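Local atomic coordinates of transposon Tn7 transposition protein TnsA (Escherichia coli, PDB entry 1F1Z), a protein that carries out the 5'-strand breakage of Tn7 transposition as a restriction-enzyme-like endonuclease, forming the transposase together with TnsB. Residues R46-K51 with N238-F243. Sequence-based numbering, arbitrary orientation.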
loop_
_atom_site.group_PDB
_atom_site.type_symbol
_atom_site.label_atom_id
_atom_site.label_comp_id
_atom_site.label_asym_id
_atom_site.label_seq_id
_atom_site.Cartn_x
_atom_site.Cartn_y
_atom_site.Cartn_z
ATOM N N ARG A 46 1.178 0.068 -7.655
ATOM C CA ARG A 46 2.397 -0.660 -7.333
ATOM C C ARG A 46 3.293 0.431 -6.771
ATOM O O ARG A 46 3.794 1.274 -7.513
ATOM C CB ARG A 46 3.020 -1.289 -8.579
ATOM C CG ARG A 46 2.140 -2.329 -9.255
ATOM C CD ARG A 46 2.915 -3.133 -10.269
ATOM N NE ARG A 46 3.837 -4.068 -9.626
ATOM C CZ ARG A 46 5.136 -4.167 -9.897
ATOM N NH1 ARG A 46 5.698 -3.377 -10.810
ATOM N NH2 ARG A 46 5.871 -5.073 -9.257
ATOM N N ILE A 47 3.423 0.455 -5.449
ATOM C CA ILE A 47 4.202 1.473 -4.760
ATOM C C ILE A 47 5.349 0.803 -4.025
ATOM O O ILE A 47 5.208 -0.309 -3.531
ATOM C CB ILE A 47 3.308 2.216 -3.733
ATOM C CG1 ILE A 47 1.987 2.657 -4.385
ATOM C CG2 ILE A 47 4.032 3.403 -3.156
ATOM C CD1 ILE A 47 2.138 3.555 -5.627
ATOM N N TYR A 48 6.495 1.466 -3.985
ATOM C CA TYR A 48 7.662 0.938 -3.298
ATOM C C TYR A 48 7.558 1.254 -1.808
ATOM O O TYR A 48 6.938 2.238 -1.417
ATOM C CB TYR A 48 8.934 1.558 -3.891
ATOM C CG TYR A 48 10.232 1.204 -3.178
ATOM C CD1 TYR A 48 10.900 0.011 -3.454
ATOM C CD2 TYR A 48 10.793 2.077 -2.241
ATOM C CE1 TYR A 48 12.093 -0.304 -2.811
ATOM C CE2 TYR A 48 11.975 1.773 -1.596
ATOM C CZ TYR A 48 12.621 0.584 -1.887
ATOM O OH TYR A 48 13.788 0.274 -1.234
ATOM N N SER A 49 8.192 0.426 -0.990
ATOM C CA SER A 49 8.188 0.603 0.453
ATOM C C SER A 49 9.615 0.621 0.980
ATOM O O SER A 49 10.429 -0.239 0.631
ATOM C CB SER A 49 7.412 -0.548 1.112
ATOM O OG SER A 49 7.691 -0.686 2.500
ATOM N N HIS A 50 9.917 1.605 1.816
ATOM C CA HIS A 50 11.240 1.699 2.415
ATOM C C HIS A 50 11.416 0.602 3.451
ATOM O O HIS A 50 12.480 -0.008 3.555
ATOM C CB HIS A 50 11.432 3.046 3.100
ATOM C CG HIS A 50 11.529 4.196 2.156
ATOM N ND1 HIS A 50 12.205 5.357 2.466
ATOM C CD2 HIS A 50 11.020 4.376 0.916
ATOM C CE1 HIS A 50 12.104 6.205 1.458
ATOM N NE2 HIS A 50 11.392 5.633 0.505
ATOM N N LYS A 51 10.356 0.345 4.207
ATOM C CA LYS A 51 10.392 -0.664 5.245
ATOM C C LYS A 51 10.664 -2.061 4.691
ATOM O O LYS A 51 11.557 -2.756 5.167
ATOM C CB LYS A 51 9.071 -0.669 6.004
ATOM C CG LYS A 51 8.709 0.638 6.675
ATOM C CD LYS A 51 7.296 0.555 7.233
ATOM C CE LYS A 51 6.904 1.815 7.966
ATOM N NZ LYS A 51 7.873 2.124 9.044
ATOM N N ASN A 238 5.538 7.083 -6.556
ATOM C CA ASN A 238 5.988 5.707 -6.721
ATOM C C ASN A 238 6.563 5.111 -5.450
ATOM O O ASN A 238 6.886 3.928 -5.415
ATOM C CB ASN A 238 6.979 5.576 -7.869
ATOM C CG ASN A 238 6.305 5.602 -9.221
ATOM O OD1 ASN A 238 6.218 4.583 -9.904
ATOM N ND2 ASN A 238 5.833 6.771 -9.624
ATOM N N GLY A 239 6.735 5.940 -4.422
ATOM C CA GLY A 239 7.224 5.446 -3.140
ATOM C C GLY A 239 8.706 5.542 -2.841
ATOM O O GLY A 239 9.158 5.122 -1.768
ATOM N N PHE A 240 9.462 6.122 -3.764
ATOM C CA PHE A 240 10.900 6.269 -3.578
ATOM C C PHE A 240 11.186 7.414 -2.602
ATOM O O PHE A 240 12.228 7.436 -1.931
ATOM C CB PHE A 240 11.572 6.481 -4.935
ATOM C CG PHE A 240 11.211 5.423 -5.957
ATOM C CD1 PHE A 240 10.526 5.762 -7.125
ATOM C CD2 PHE A 240 11.536 4.087 -5.734
ATOM C CE1 PHE A 240 10.169 4.786 -8.045
ATOM C CE2 PHE A 240 11.186 3.112 -6.640
ATOM C CZ PHE A 240 10.501 3.459 -7.802
ATOM N N ILE A 241 10.219 8.324 -2.495
ATOM C CA ILE A 241 10.282 9.475 -1.598
ATOM C C ILE A 241 9.050 9.386 -0.680
ATOM O O ILE A 241 7.942 9.178 -1.173
ATOM C CB ILE A 241 10.199 10.816 -2.396
ATOM C CG1 ILE A 241 11.425 10.993 -3.300
ATOM C CG2 ILE A 241 10.040 11.999 -1.444
ATOM C CD1 ILE A 241 11.411 12.274 -4.135
ATOM N N LYS A 242 9.249 9.497 0.634
ATOM C CA LYS A 242 8.154 9.460 1.617
ATOM C C LYS A 242 8.105 10.834 2.273
ATOM O O LYS A 242 9.147 11.443 2.509
ATOM C CB LYS A 242 8.425 8.425 2.723
ATOM C CG LYS A 242 8.173 6.979 2.346
ATOM C CD LYS A 242 8.865 6.022 3.312
ATOM C CE LYS A 242 8.336 6.109 4.745
ATOM N NZ LYS A 242 8.913 5.048 5.635
ATOM N N PHE A 243 6.911 11.321 2.587
ATOM C CA PHE A 243 6.772 12.619 3.241
ATOM C C PHE A 243 5.701 12.575 4.337
ATOM O O PHE A 243 5.070 11.538 4.567
ATOM C CB PHE A 243 6.428 13.698 2.213
ATOM C CG PHE A 243 5.009 13.652 1.725
ATOM C CD1 PHE A 243 4.082 14.583 2.187
ATOM C CD2 PHE A 243 4.614 12.732 0.767
ATOM C CE1 PHE A 243 2.788 14.603 1.698
ATOM C CE2 PHE A 243 3.318 12.740 0.268
ATOM C CZ PHE A 243 2.403 13.680 0.733
HETATM O O HOH W 1 5.085 2.116 -9.865
HETATM O O HOH W 2 8.130 4.753 8.555
#
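Y48 N, at the end of strand 45-48, donates to N238 O over 2.9 Å in a nearly straight bond, the N-H...O angle being 172°. The acceptor lies just past the C-terminal end of helix 227-237, where G239 closes a Schellman motif; its positive phi would press a CB against the preceding carbonyl O, and that CB would also run into Y48 O and I47 CG2, so glycine fits here. I47 CG2 packs on G239 CA at 3.8 Å. Y48 CG, anti to the backbone N (chi1 174°), sends the ring along G239, whose O sits at the ring edge, 3.5 Å from CD2. F240 meets the same tyrosine through CE2, 3.9 Å from Y48 CB, with the two ring planes inclined at 32°. Farther along, H50 is held in two ways. K242 CD lies 3.4 Å from the centroid of the imidazole, almost on its normal, a CH-pi contact over one face, while H50 NE2 makes a weak, bent hydrogen bond to F240 O (3.1 Å), which also accepts from S260 OG. A bend at chi3 turns the end of K242 past the ring to E71, its salt-bridge partner. With an alanine at H50 the imidazole is gone, and K242 CD, with no face to lie on, would probably shift, while F240 O would be left without its weak second donor. Water links R46 O to N238 OD1, and a second water accepts from both K51 NZ and K242 NZ. K51 NZ also binds the carbonyl oxygens of V76 and of E73, a probable active-site residue. The contact thus joins the N-terminal hairpin to the C-terminal region beside helix 61-72, and the E71 carboxylate and those carbonyls probably ease the closeness of the two ammonium groups.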